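Local coordinates for protein type III effector HopA1 (Pseudomonas syringae pv. tomato str. DC3000, PDB 4RSX) that is a type III effector of a plant-pathogenic bacterium, presumably delivered into host cells, with a biochemical activity that is not established, at residues 40-45 with 151-156; 49-54 with 121-126; 63-68 with 98-103; 94-99 with 144-149. All blocks are in the same frame, centred on the assembly; numbering follows the deposited sequence.

Contact 1: 40-45 with 151-156; sequences SHPMSD and HGQMTD
Ser40 and Gly152 bring two loops together: Ser40 N donates to Gly152 O at 3.1 Å, in a bent bond (138° at the hydrogen) that approaches from above the carbonyl plane. Ser40 CB lies 3.7 Å from Gly152 O and comes close to the bare CA of the same glycine. With chi1 at -72°, Ser40 OG stands beside the backbone N and pairs with a water at 2.6 Å. That water also donates to Gly152 O, so the carbonyl is gripped by a backbone N-H and a solvent molecule together. Glycine suits position 152, where phi is positive (101°) and the serine leaves little room. Further along, a second water accepts from Met43 N at 2.9 Å and lies 2.7 Å from His151 O, to which it can donate. The flexible Met43 chain bends at its last torsion, chi3, which lays Met43 CE against His151 CB at 4.0 Å. Ser40 O meets the aliphatic CG of Gln153 at 3.5 Å. The first water serves the Ser40 end and the second the Met43 end, where the buried Met43 and His151 side chains close the contact. Both rest on Ala123, and His151 also touches Ile146 of strand 140-146. Ser44 N-caps helix 45-58 and Ala123 opens helix 123-136, so the pairing lies at the starts of two helices and beside the connection from strand 140-146 to 158-162.

Contact 2: 49-54 with 121-126; sequences EEFLHT and QYATQL
Phe51 and Thr124 meet where helix 45-58 packs against the first turn of helix 123-136, a helix-helix contact close enough to put their CA atoms 5.3 Å apart. Small and beta-branched residues make such closeness possible. On the tight side, Thr124 presents both branches to the other helix. Thr124 OG1 settles against the Phe51 backbone, 3.4 Å from Phe51 CA, and also lies near the plane of the phenyl ring at its CD1 edge. The methyl Thr124 CG2, anti to the backbone N, reaches Thr54 OG1 at 3.3 Å. With CG anti to the backbone N (chi1 -174°), the Phe51 side chain passes Thr124 in the opposite direction, and Phe51 CE1 comes to 4.0 Å from Ala123 CB, a methyl short enough to let the ring slip beside it. The ring continues inward onto Pro148 and Thr127, well suited to a buried phenylalanine. Thr54 keeps its polar atom satisfied inside its own helix: Thr54 OG1 donates to Glu50 O at 2.7 Å, while Thr54 N reaches the same oxygen from the opposite face of the carbonyl plane. Glu50 O is thus held by two donors, and the bond from OG1 sets the rotation of the Thr54 side chain. The other side is looser and wet. Glu50 is exposed, and one water spans the gap, accepting from Thr124 OG1 at 2.7 Å and donating to Glu50 OE1 at 3.0 Å.

Contact 3: 63-68 with 98-103; sequences GIEVRT and RIIPKH
Gly63 to Arg67 run antiparallel to Arg98 to Lys102 through five backbone hydrogen bonds, pairing strand 64-68, an outermost strand of the seven-stranded antiparallel sheet, with strand 96-101. The ladder is straightest at the pair Glu65 and Ile100, where Glu65 N to Ile100 O is 2.7 Å and the return bond, Ile100 N to Glu65 O, is 2.8 Å. At the Gly63 end of the ladder, Lys102 N reaches Gly63 O from above the carbonyl plane; the positive phi of Gly63 is easy for glycine. Buried branched residues fill the face bearing Val66 and Ile99, and Ile64 CG2 touches Ile99 CG2 at 3.8 Å. Helix 123-136 covers this face through Ile134, and helix 82-88 meets Val66. The opposite face carries Glu65, Arg67 and Arg98, long chains with polar ends, together with Ile100. Arg98 CG lies 3.6 Å from Arg67 O, while its NE turns to Gln69. Glu65 CB packs on Ile100 CG1 at 3.8 Å, and Glu65 OE1 draws in Arg67 NH2 at 3.2 Å, a salt bridge of charge alone because the oxygen lies well out of the guanidinium plane. Ile100 CG1 sits between N and the carbonyl carbon (chi1 72°), sending Ile100 CD1 over one guanidinium face, 3.3 Å from Arg67 NH1.

Contact 4: 94-99 with 144-149; sequences RFFYRI and KVIGPA
Phe96 chi1 of -83° and Lys144 chi1 of 89° raise ring and lysine from the same side of two neighbouring strands; Ile146 sends CG1 out anti to N (chi1 -169°), and a turn at chi2 brings CD1 over the ring. The strands, 96-101 and 140-146, are an antiparallel pair within the seven-stranded sheet. Tyr97 and Val145 form the hydrogen-bonded pair: Tyr97 N to Val145 O is 2.8 Å and Val145 N to Tyr97 O is 2.9 Å. Beyond it the ladder frays into a weak bond from Gly147 N to Phe95 O, where the chain leaves the strand. Glycine fits there because Arg94 and Phe95 press closely on its backbone. On the face of Val145 and Tyr97 the residues are buried: Val145 CG1 meets Ile99 CD1 at 4.2 Å against helix 123-136. Tyr97 reaches helices 45-58 and 82-88, and its OH bonds to Ala92 O. The other face is a sandwich round Phe96. The Lys144 methylenes cross the ring obliquely at its CD1 and CE1 side, with Lys144 CE 3.5 Å from Phe96 CE1. Lys144 NZ forms a cation-pi contact over one face, offset toward the rim, while a salt bridge to Asp156 holds the ammonium. A methyl takes the opposite face in a CH-pi contact: Ile146 CD1 stands almost over the ring centre, 3.4 Å from the centroid of Phe96.

In the fold
In this C-terminal part of HopA1, the loop after helix 26-35 opens contact 1, which closes over the longest span and has the other three nested inside it. Helix 45-58 follows at once and opens contact 2, closed by the start of helix 123-136. Within that span lies contact 3, joining strand 64-68 to 96-101. Contact 4 starts on the stretch where contact 3 ends, sharing Arg98 and Ile99, and reaches on to strand 140-146, so it crosses contact 2. Contacts 3 and 4 thus build three successive strands of one sheet, while contact 2 seats two helices beside it. Contact 4 touches all three others, and contacts 1 and 2 touch each other, uniting loops, helices and sheet.

Contact 1: 40-45 with 151-156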
loop_
_atom_site.group_PDB
_atom_site.type_symbol
_atom_site.label_atom_id
_atom_site.label_comp_id
_atom_site.label_asym_id
_atom_site.label_seq_id
_atom_site.Cartn_x
_atom_site.Cartn_y
_atom_site.Cartn_z
ATOM N N SER A 40 6.024 -10.959 -9.911
ATOM C CA SER A 40 6.048 -10.749 -11.363
ATOM C C SER A 40 7.447 -10.418 -11.875
ATOM O O SER A 40 8.253 -9.789 -11.176
ATOM C CB SER A 40 5.102 -9.614 -11.770
ATOM O OG SER A 40 3.736 -9.986 -11.659
ATOM N N HIS A 41 7.736 -10.846 -13.097
ATOM C CA HIS A 41 8.967 -10.436 -13.757
ATOM C C HIS A 41 8.769 -8.972 -14.130
ATOM O O HIS A 41 7.662 -8.568 -14.473
ATOM C CB HIS A 41 9.222 -11.298 -14.991
ATOM C CG HIS A 41 10.640 -11.269 -15.470
ATOM N ND1 HIS A 41 11.077 -10.416 -16.463
ATOM C CD2 HIS A 41 11.722 -11.998 -15.099
ATOM C CE1 HIS A 41 12.366 -10.615 -16.679
ATOM N NE2 HIS A 41 12.782 -11.568 -15.866
ATOM N N PRO A 42 9.830 -8.161 -14.033
ATOM C CA PRO A 42 9.648 -6.724 -14.272
ATOM C C PRO A 42 9.186 -6.426 -15.689
ATOM O O PRO A 42 9.371 -7.256 -16.596
ATOM C CB PRO A 42 11.058 -6.149 -14.083
ATOM C CG PRO A 42 11.823 -7.200 -13.292
ATOM C CD PRO A 42 11.224 -8.508 -13.688
ATOM N N MET A 43 8.582 -5.257 -15.870
ATOM C CA MET A 43 8.328 -4.732 -17.202
ATOM C C MET A 43 9.673 -4.517 -17.914
ATOM O O MET A 43 10.730 -4.460 -17.276
ATOM C CB MET A 43 7.548 -3.417 -17.115
ATOM C CG MET A 43 8.399 -2.238 -16.693
ATOM S SD MET A 43 7.477 -0.699 -16.461
ATOM C CE MET A 43 6.723 -1.007 -14.854
ATOM N N SER A 44 9.634 -4.406 -19.237
ATOM C CA SER A 44 10.855 -4.324 -20.038
ATOM C C SER A 44 11.613 -3.011 -19.802
ATOM O O SER A 44 11.096 -2.098 -19.142
ATOM C CB SER A 44 10.503 -4.458 -21.519
ATOM O OG SER A 44 9.772 -3.324 -21.963
ATOM N N ASP A 45 12.831 -2.915 -20.337
ATOM C CA ASP A 45 13.612 -1.673 -20.245
ATOM C C ASP A 45 12.890 -0.458 -20.839
ATOM O O ASP A 45 12.858 0.617 -20.228
ATOM C CB ASP A 45 14.982 -1.833 -20.920
ATOM C CG ASP A 45 16.015 -2.466 -20.008
ATOM O OD1 ASP A 45 16.988 -3.044 -20.539
ATOM O OD2 ASP A 45 15.860 -2.390 -18.768
ATOM N N HIS A 151 8.193 -2.642 -9.837
ATOM C CA HIS A 151 6.742 -2.764 -9.879
ATOM C C HIS A 151 6.335 -4.211 -10.148
ATOM O O HIS A 151 6.796 -4.817 -11.119
ATOM C CB HIS A 151 6.152 -1.853 -10.943
ATOM C CG HIS A 151 4.747 -1.427 -10.654
ATOM N ND1 HIS A 151 4.391 -0.107 -10.478
ATOM C CD2 HIS A 151 3.610 -2.149 -10.505
ATOM C CE1 HIS A 151 3.092 -0.033 -10.241
ATOM N NE2 HIS A 151 2.596 -1.259 -10.245
ATOM N N GLY A 152 5.485 -4.764 -9.276
ATOM C CA GLY A 152 5.048 -6.145 -9.405
ATOM C C GLY A 152 5.783 -7.091 -8.469
ATOM O O GLY A 152 5.445 -8.276 -8.385
ATOM N N GLN A 153 6.779 -6.568 -7.755
ATOM C CA GLN A 153 7.560 -7.381 -6.820
ATOM C C GLN A 153 7.369 -6.997 -5.354
ATOM O O GLN A 153 7.961 -7.615 -4.469
ATOM C CB GLN A 153 9.051 -7.275 -7.143
ATOM C CG GLN A 153 9.501 -8.015 -8.379
ATOM C CD GLN A 153 10.803 -7.452 -8.928
ATOM O OE1 GLN A 153 10.885 -7.095 -10.102
ATOM N NE2 GLN A 153 11.822 -7.354 -8.075
ATOM N N MET A 154 6.568 -5.966 -5.102
ATOM C CA MET A 154 6.359 -5.460 -3.743
ATOM C C MET A 154 4.926 -5.698 -3.315
ATOM O O MET A 154 4.041 -5.838 -4.157
ATOM C CB MET A 154 6.601 -3.949 -3.678
ATOM C CG MET A 154 7.797 -3.454 -4.438
ATOM S SD MET A 154 9.255 -4.404 -4.002
ATOM C CE MET A 154 9.302 -4.155 -2.225
ATOM N N THR A 155 4.686 -5.706 -2.006
ATOM C CA THR A 155 3.317 -5.754 -1.507
ATOM C C THR A 155 2.636 -4.416 -1.730
ATOM O O THR A 155 1.413 -4.335 -1.734
ATOM C CB THR A 155 3.263 -6.089 -0.020
ATOM O OG1 THR A 155 4.077 -5.156 0.707
ATOM C CG2 THR A 155 3.764 -7.524 0.227
ATOM N N ASP A 156 3.434 -3.374 -1.937
ATOM C CA ASP A 156 2.903 -2.018 -2.071
ATOM C C ASP A 156 3.420 -1.280 -3.325
ATOM O O ASP A 156 3.924 -0.159 -3.230
ATOM C CB ASP A 156 3.175 -1.205 -0.783
ATOM C CG ASP A 156 4.663 -1.122 -0.445
ATOM O OD1 ASP A 156 5.460 -1.884 -1.047
ATOM O OD2 ASP A 156 5.040 -0.298 0.423
HETATM O O HOH W 1 2.712 -8.998 -9.466
HETATM O O HOH W 2 8.226 -4.166 -13.256
#

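Contact 2: 49-54 with 121-126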
loop_
_atom_site.group_PDB
_atom_site.type_symbol
_atom_site.label_atom_id
_atom_site.label_comp_id
_atom_site.label_asym_id
_atom_site.label_seq_id
_atom_site.Cartn_x
_atom_site.Cartn_y
_atom_site.Cartn_z
ATOM N N GLU A 49 11.427 2.991 -18.997
ATOM C CA GLU A 49 11.708 4.332 -19.482
ATOM C C GLU A 49 10.432 5.114 -19.790
ATOM O O GLU A 49 10.344 6.300 -19.486
ATOM C CB GLU A 49 12.642 4.274 -20.700
ATOM C CG GLU A 49 14.045 3.741 -20.357
ATOM C CD GLU A 49 14.885 4.750 -19.566
ATOM O OE1 GLU A 49 14.502 5.941 -19.510
ATOM O OE2 GLU A 49 15.932 4.357 -19.005
ATOM N N GLU A 50 9.449 4.450 -20.388
ATOM C CA GLU A 50 8.143 5.060 -20.646
ATOM C C GLU A 50 7.501 5.486 -19.314
ATOM O O GLU A 50 6.851 6.536 -19.217
ATOM C CB GLU A 50 7.238 4.068 -21.405
ATOM C CG GLU A 50 5.826 4.591 -21.723
ATOM C CD GLU A 50 4.850 3.480 -22.146
ATOM O OE1 GLU A 50 5.233 2.287 -22.107
ATOM O OE2 GLU A 50 3.690 3.795 -22.510
ATOM N N PHE A 51 7.710 4.671 -18.285
ATOM C CA PHE A 51 7.176 4.967 -16.963
ATOM C C PHE A 51 7.768 6.275 -16.419
ATOM O O PHE A 51 7.036 7.189 -16.028
ATOM C CB PHE A 51 7.458 3.801 -16.006
ATOM C CG PHE A 51 6.813 3.959 -14.666
ATOM C CD1 PHE A 51 5.528 3.472 -14.443
ATOM C CD2 PHE A 51 7.470 4.612 -13.634
ATOM C CE1 PHE A 51 4.913 3.631 -13.213
ATOM C CE2 PHE A 51 6.859 4.770 -12.391
ATOM C CZ PHE A 51 5.579 4.285 -12.182
ATOM N N LEU A 52 9.096 6.372 -16.405
ATOM C CA LEU A 52 9.753 7.598 -15.944
ATOM C C LEU A 52 9.325 8.809 -16.764
ATOM O O LEU A 52 9.068 9.882 -16.216
ATOM C CB LEU A 52 11.275 7.446 -15.972
ATOM C CG LEU A 52 11.781 6.353 -15.043
ATOM C CD1 LEU A 52 13.284 6.329 -15.030
ATOM C CD2 LEU A 52 11.228 6.567 -13.640
ATOM N N HIS A 53 9.223 8.642 -18.079
ATOM C CA HIS A 53 8.825 9.771 -18.916
ATOM C C HIS A 53 7.394 10.223 -18.639
ATOM O O HIS A 53 7.063 11.398 -18.813
ATOM C CB HIS A 53 9.068 9.486 -20.409
ATOM C CG HIS A 53 10.471 9.787 -20.838
ATOM N ND1 HIS A 53 10.868 11.040 -21.257
ATOM C CD2 HIS A 53 11.583 9.008 -20.870
ATOM C CE1 HIS A 53 12.159 11.016 -21.546
ATOM N NE2 HIS A 53 12.616 9.797 -21.319
ATOM N N THR A 54 6.557 9.298 -18.187
ATOM C CA THR A 54 5.165 9.622 -17.891
ATOM C C THR A 54 5.083 10.397 -16.590
ATOM O O THR A 54 4.314 11.350 -16.484
ATOM C CB THR A 54 4.326 8.353 -17.774
ATOM O OG1 THR A 54 4.357 7.664 -19.029
ATOM C CG2 THR A 54 2.878 8.690 -17.407
ATOM N N GLN A 121 3.330 -4.379 -16.891
ATOM C CA GLN A 121 3.119 -3.815 -18.223
ATOM C C GLN A 121 2.025 -2.751 -18.211
ATOM O O GLN A 121 1.914 -1.953 -19.146
ATOM C CB GLN A 121 2.777 -4.927 -19.230
ATOM C CG GLN A 121 3.880 -5.977 -19.455
ATOM C CD GLN A 121 4.062 -6.948 -18.282
ATOM O OE1 GLN A 121 3.170 -7.111 -17.442
ATOM N NE2 GLN A 121 5.232 -7.583 -18.216
ATOM N N TYR A 122 1.207 -2.736 -17.158
ATOM C CA TYR A 122 0.153 -1.728 -17.051
ATOM C C TYR A 122 0.422 -0.663 -15.997
ATOM O O TYR A 122 -0.440 0.167 -15.734
ATOM C CB TYR A 122 -1.201 -2.395 -16.811
ATOM C CG TYR A 122 -1.729 -3.035 -18.061
ATOM C CD1 TYR A 122 -2.382 -2.274 -19.031
ATOM C CD2 TYR A 122 -1.537 -4.381 -18.304
ATOM C CE1 TYR A 122 -2.848 -2.849 -20.199
ATOM C CE2 TYR A 122 -2.009 -4.967 -19.464
ATOM C CZ TYR A 122 -2.659 -4.197 -20.405
ATOM O OH TYR A 122 -3.116 -4.783 -21.563
ATOM N N ALA A 123 1.610 -0.676 -15.397
ATOM C CA ALA A 123 1.917 0.285 -14.329
ATOM C C ALA A 123 1.739 1.737 -14.762
ATOM O O ALA A 123 1.146 2.544 -14.035
ATOM C CB ALA A 123 3.309 0.054 -13.778
ATOM N N THR A 124 2.231 2.065 -15.953
ATOM C CA THR A 124 2.148 3.423 -16.469
ATOM C C THR A 124 0.694 3.870 -16.602
ATOM O O THR A 124 0.323 4.962 -16.159
ATOM C CB THR A 124 2.893 3.538 -17.820
ATOM O OG1 THR A 124 4.292 3.322 -17.600
ATOM C CG2 THR A 124 2.714 4.905 -18.423
ATOM N N GLN A 125 -0.125 3.026 -17.213
ATOM C CA GLN A 125 -1.554 3.296 -17.321
ATOM C C GLN A 125 -2.187 3.507 -15.947
ATOM O O GLN A 125 -2.981 4.434 -15.762
ATOM C CB GLN A 125 -2.272 2.148 -18.042
ATOM C CG GLN A 125 -2.168 2.178 -19.552
ATOM C CD GLN A 125 -3.274 1.372 -20.225
ATOM O OE1 GLN A 125 -3.008 0.500 -21.053
ATOM N NE2 GLN A 125 -4.521 1.676 -19.882
ATOM N N LEU A 126 -1.859 2.641 -14.990
ATOM C CA LEU A 126 -2.416 2.789 -13.643
ATOM C C LEU A 126 -2.008 4.131 -13.050
ATOM O O LEU A 126 -2.836 4.830 -12.443
ATOM C CB LEU A 126 -1.956 1.652 -12.729
ATOM C CG LEU A 126 -2.348 1.771 -11.252
ATOM C CD1 LEU A 126 -3.852 1.863 -11.124
ATOM C CD2 LEU A 126 -1.834 0.581 -10.465
HETATM O O HOH W 3 5.499 1.600 -19.219
#

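Contact 3: 63-68 with 98-103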
loop_
_atom_site.group_PDB
_atom_site.type_symbol
_atom_site.label_atom_id
_atom_site.label_comp_id
_atom_site.label_asym_id
_atom_site.label_seq_id
_atom_site.Cartn_x
_atom_site.Cartn_y
_atom_site.Cartn_z
ATOM N N GLY A 63 -3.199 19.990 -11.854
ATOM C CA GLY A 63 -3.297 20.037 -10.402
ATOM C C GLY A 63 -2.482 18.980 -9.679
ATOM O O GLY A 63 -2.603 18.827 -8.461
ATOM N N ILE A 64 -1.641 18.265 -10.423
ATOM C CA ILE A 64 -0.831 17.179 -9.873
ATOM C C ILE A 64 0.662 17.512 -9.877
ATOM O O ILE A 64 1.154 18.172 -10.797
ATOM C CB ILE A 64 -1.049 15.900 -10.697
ATOM C CG1 ILE A 64 -2.468 15.368 -10.486
ATOM C CG2 ILE A 64 0.007 14.824 -10.384
ATOM C CD1 ILE A 64 -2.859 15.188 -9.021
ATOM N N GLU A 65 1.374 17.053 -8.845
ATOM C CA GLU A 65 2.840 17.034 -8.828
ATOM C C GLU A 65 3.369 15.635 -8.496
ATOM O O GLU A 65 2.716 14.864 -7.778
ATOM C CB GLU A 65 3.394 18.068 -7.835
ATOM C CG GLU A 65 3.130 19.513 -8.296
ATOM C CD GLU A 65 3.479 20.560 -7.262
ATOM O OE1 GLU A 65 4.000 20.196 -6.183
ATOM O OE2 GLU A 65 3.222 21.758 -7.534
ATOM N N VAL A 66 4.540 15.302 -9.038
ATOM C CA VAL A 66 5.204 14.046 -8.700
ATOM C C VAL A 66 6.545 14.343 -8.038
ATOM O O VAL A 66 7.345 15.135 -8.551
ATOM C CB VAL A 66 5.443 13.164 -9.950
ATOM C CG1 VAL A 66 6.179 11.883 -9.566
ATOM C CG2 VAL A 66 4.129 12.868 -10.655
ATOM N N ARG A 67 6.796 13.705 -6.903
ATOM C CA ARG A 67 8.041 13.922 -6.192
ATOM C C ARG A 67 8.653 12.587 -5.818
ATOM O O ARG A 67 7.931 11.650 -5.471
ATOM C CB ARG A 67 7.780 14.736 -4.925
ATOM C CG ARG A 67 7.263 16.127 -5.210
ATOM C CD ARG A 67 6.933 16.880 -3.941
ATOM N NE ARG A 67 6.743 18.301 -4.215
ATOM C CZ ARG A 67 6.140 19.148 -3.387
ATOM N NH1 ARG A 67 5.653 18.712 -2.232
ATOM N NH2 ARG A 67 6.021 20.428 -3.714
ATOM N N THR A 68 9.978 12.496 -5.886
ATOM C CA THR A 68 10.663 11.321 -5.359
ATOM C C THR A 68 10.450 11.260 -3.857
ATOM O O THR A 68 10.270 12.300 -3.213
ATOM C CB THR A 68 12.185 11.331 -5.665
ATOM O OG1 THR A 68 12.800 10.166 -5.091
ATOM C CG2 THR A 68 12.860 12.601 -5.116
ATOM N N ARG A 98 5.857 9.769 -5.018
ATOM C CA ARG A 98 4.504 10.099 -4.605
ATOM C C ARG A 98 3.864 10.997 -5.627
ATOM O O ARG A 98 4.540 11.781 -6.302
ATOM C CB ARG A 98 4.427 10.708 -3.199
ATOM C CG ARG A 98 5.407 11.819 -2.926
ATOM C CD ARG A 98 5.158 12.417 -1.542
ATOM N NE ARG A 98 5.092 11.398 -0.494
ATOM C CZ ARG A 98 4.537 11.596 0.699
ATOM N NH1 ARG A 98 3.998 12.772 0.986
ATOM N NH2 ARG A 98 4.517 10.621 1.602
ATOM N N ILE A 99 2.556 10.829 -5.761
ATOM C CA ILE A 99 1.736 11.644 -6.630
ATOM C C ILE A 99 0.867 12.488 -5.717
ATOM O O ILE A 99 0.058 11.948 -4.961
ATOM C CB ILE A 99 0.817 10.743 -7.442
ATOM C CG1 ILE A 99 1.644 9.677 -8.170
ATOM C CG2 ILE A 99 -0.039 11.566 -8.400
ATOM C CD1 ILE A 99 0.799 8.510 -8.713
ATOM N N ILE A 100 1.030 13.804 -5.774
ATOM C CA ILE A 100 0.339 14.694 -4.849
ATOM C C ILE A 100 -0.443 15.774 -5.589
ATOM O O ILE A 100 -0.054 16.188 -6.691
ATOM C CB ILE A 100 1.329 15.385 -3.878
ATOM C CG1 ILE A 100 2.145 16.446 -4.612
ATOM C CG2 ILE A 100 2.262 14.365 -3.245
ATOM C CD1 ILE A 100 3.246 17.031 -3.764
ATOM N N PRO A 101 -1.554 16.233 -4.988
ATOM C CA PRO A 101 -2.246 17.387 -5.573
ATOM C C PRO A 101 -1.387 18.614 -5.341
ATOM O O PRO A 101 -0.661 18.663 -4.327
ATOM C CB PRO A 101 -3.528 17.493 -4.746
ATOM C CG PRO A 101 -3.131 16.913 -3.375
ATOM C CD PRO A 101 -2.163 15.788 -3.718
ATOM N N LYS A 102 -1.462 19.567 -6.269
ATOM C CA LYS A 102 -0.754 20.843 -6.177
ATOM C C LYS A 102 -1.014 21.525 -4.831
ATOM O O LYS A 102 -0.091 22.018 -4.172
ATOM C CB LYS A 102 -1.207 21.736 -7.342
ATOM C CG LYS A 102 -0.595 23.130 -7.401
ATOM C CD LYS A 102 -1.139 23.870 -8.628
ATOM C CE LYS A 102 -0.848 25.369 -8.585
ATOM N NZ LYS A 102 -1.728 26.120 -9.537
ATOM N N HIS A 103 -2.274 21.541 -4.414
ATOM C CA HIS A 103 -2.610 22.106 -3.116
ATOM C C HIS A 103 -2.777 20.995 -2.091
ATOM O O HIS A 103 -3.733 20.226 -2.138
ATOM C CB HIS A 103 -3.866 22.973 -3.209
ATOM C CG HIS A 103 -3.729 24.116 -4.165
ATOM N ND1 HIS A 103 -2.847 25.160 -3.957
ATOM C CD2 HIS A 103 -4.345 24.376 -5.344
ATOM C CE1 HIS A 103 -2.935 26.014 -4.961
ATOM N NE2 HIS A 103 -3.835 25.564 -5.816
HETATM O O HOH W 4 -4.367 20.544 -6.127
#

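Contact 4: 94-99 with 144-149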
loop_
_atom_site.group_PDB
_atom_site.type_symbol
_atom_site.label_atom_id
_atom_site.label_comp_id
_atom_site.label_asym_id
_atom_site.label_seq_id
_atom_site.Cartn_x
_atom_site.Cartn_y
_atom_site.Cartn_z
ATOM N N ARG A 94 14.121 2.500 -9.035
ATOM C CA ARG A 94 13.912 1.583 -7.907
ATOM C C ARG A 94 13.099 2.173 -6.755
ATOM O O ARG A 94 12.335 1.464 -6.098
ATOM C CB ARG A 94 15.258 1.098 -7.349
ATOM C CG ARG A 94 16.283 0.669 -8.396
ATOM C CD ARG A 94 16.331 -0.848 -8.547
ATOM N NE ARG A 94 16.508 -1.525 -7.260
ATOM C CZ ARG A 94 16.503 -2.849 -7.101
ATOM N NH1 ARG A 94 16.333 -3.647 -8.151
ATOM N NH2 ARG A 94 16.666 -3.376 -5.892
ATOM N N PHE A 95 13.284 3.461 -6.491
ATOM C CA PHE A 95 12.687 4.068 -5.311
ATOM C C PHE A 95 11.217 4.422 -5.523
ATOM O O PHE A 95 10.701 4.305 -6.637
ATOM C CB PHE A 95 13.495 5.294 -4.867
ATOM C CG PHE A 95 14.780 4.948 -4.135
ATOM C CD1 PHE A 95 15.109 3.620 -3.861
ATOM C CD2 PHE A 95 15.647 5.950 -3.715
ATOM C CE1 PHE A 95 16.290 3.289 -3.186
ATOM C CE2 PHE A 95 16.831 5.633 -3.034
ATOM C CZ PHE A 95 17.150 4.297 -2.773
ATOM N N PHE A 96 10.548 4.846 -4.451
ATOM C CA PHE A 96 9.146 5.261 -4.534
ATOM C C PHE A 96 8.972 6.692 -5.035
ATOM O O PHE A 96 9.794 7.560 -4.750
ATOM C CB PHE A 96 8.487 5.174 -3.162
ATOM C CG PHE A 96 8.006 3.808 -2.809
ATOM C CD1 PHE A 96 6.801 3.331 -3.315
ATOM C CD2 PHE A 96 8.749 3.001 -1.963
ATOM C CE1 PHE A 96 6.352 2.069 -2.984
ATOM C CE2 PHE A 96 8.311 1.730 -1.631
ATOM C CZ PHE A 96 7.109 1.264 -2.139
ATOM N N TYR A 97 7.878 6.934 -5.752
ATOM C CA TYR A 97 7.466 8.288 -6.094
ATOM C C TYR A 97 6.089 8.556 -5.493
ATOM O O TYR A 97 5.236 7.666 -5.447
ATOM C CB TYR A 97 7.403 8.453 -7.609
ATOM C CG TYR A 97 8.737 8.299 -8.299
ATOM C CD1 TYR A 97 9.474 9.410 -8.665
ATOM C CD2 TYR A 97 9.258 7.043 -8.593
ATOM C CE1 TYR A 97 10.697 9.291 -9.309
ATOM C CE2 TYR A 97 10.489 6.904 -9.226
ATOM C CZ TYR A 97 11.201 8.041 -9.580
ATOM O OH TYR A 97 12.419 7.943 -10.212
ATOM N N ARG A 98 5.857 9.769 -5.018
ATOM C CA ARG A 98 4.504 10.099 -4.605
ATOM C C ARG A 98 3.864 10.997 -5.627
ATOM O O ARG A 98 4.540 11.781 -6.302
ATOM C CB ARG A 98 4.427 10.708 -3.199
ATOM C CG ARG A 98 5.407 11.819 -2.926
ATOM C CD ARG A 98 5.158 12.417 -1.542
ATOM N NE ARG A 98 5.092 11.398 -0.494
ATOM C CZ ARG A 98 4.537 11.596 0.699
ATOM N NH1 ARG A 98 3.998 12.772 0.986
ATOM N NH2 ARG A 98 4.517 10.621 1.602
ATOM N N ILE A 99 2.556 10.829 -5.761
ATOM C CA ILE A 99 1.736 11.644 -6.630
ATOM C C ILE A 99 0.867 12.488 -5.717
ATOM O O ILE A 99 0.058 11.948 -4.961
ATOM C CB ILE A 99 0.817 10.743 -7.442
ATOM C CG1 ILE A 99 1.644 9.677 -8.170
ATOM C CG2 ILE A 99 -0.039 11.566 -8.400
ATOM C CD1 ILE A 99 0.799 8.510 -8.713
ATOM N N LYS A 144 1.181 6.695 -3.986
ATOM C CA LYS A 144 2.584 6.407 -4.262
ATOM C C LYS A 144 2.725 5.223 -5.204
ATOM O O LYS A 144 1.914 4.286 -5.184
ATOM C CB LYS A 144 3.406 6.206 -2.968
ATOM C CG LYS A 144 3.437 4.779 -2.457
ATOM C CD LYS A 144 4.260 4.586 -1.162
ATOM C CE LYS A 144 3.982 3.157 -0.603
ATOM N NZ LYS A 144 4.678 2.827 0.702
ATOM N N VAL A 145 3.747 5.284 -6.048
ATOM C CA VAL A 145 4.079 4.160 -6.913
ATOM C C VAL A 145 5.566 3.850 -6.783
ATOM O O VAL A 145 6.395 4.766 -6.694
ATOM C CB VAL A 145 3.683 4.437 -8.391
ATOM C CG1 VAL A 145 2.162 4.505 -8.525
ATOM C CG2 VAL A 145 4.299 5.746 -8.880
ATOM N N ILE A 146 5.889 2.559 -6.731
ATOM C CA ILE A 146 7.273 2.098 -6.685
ATOM C C ILE A 146 7.912 2.294 -8.070
ATOM O O ILE A 146 7.210 2.272 -9.092
ATOM C CB ILE A 146 7.321 0.605 -6.294
ATOM C CG1 ILE A 146 8.738 0.135 -5.976
ATOM C CG2 ILE A 146 6.788 -0.254 -7.413
ATOM C CD1 ILE A 146 9.398 0.863 -4.851
ATOM N N GLY A 147 9.228 2.509 -8.101
ATOM C CA GLY A 147 9.955 2.589 -9.357
ATOM C C GLY A 147 9.704 1.390 -10.267
ATOM O O GLY A 147 9.495 0.269 -9.784
ATOM N N PRO A 148 9.748 1.620 -11.593
ATOM C CA PRO A 148 9.383 0.635 -12.625
ATOM C C PRO A 148 10.186 -0.660 -12.596
ATOM O O PRO A 148 9.669 -1.700 -13.019
ATOM C CB PRO A 148 9.649 1.382 -13.943
ATOM C CG PRO A 148 10.616 2.483 -13.582
ATOM C CD PRO A 148 10.207 2.889 -12.189
ATOM N N ALA A 149 11.422 -0.624 -12.113
ATOM C CA ALA A 149 12.196 -1.861 -12.061
ATOM C C ALA A 149 11.627 -2.834 -11.023
ATOM O O ALA A 149 11.845 -4.038 -11.118
ATOM C CB ALA A 149 13.667 -1.575 -11.796
#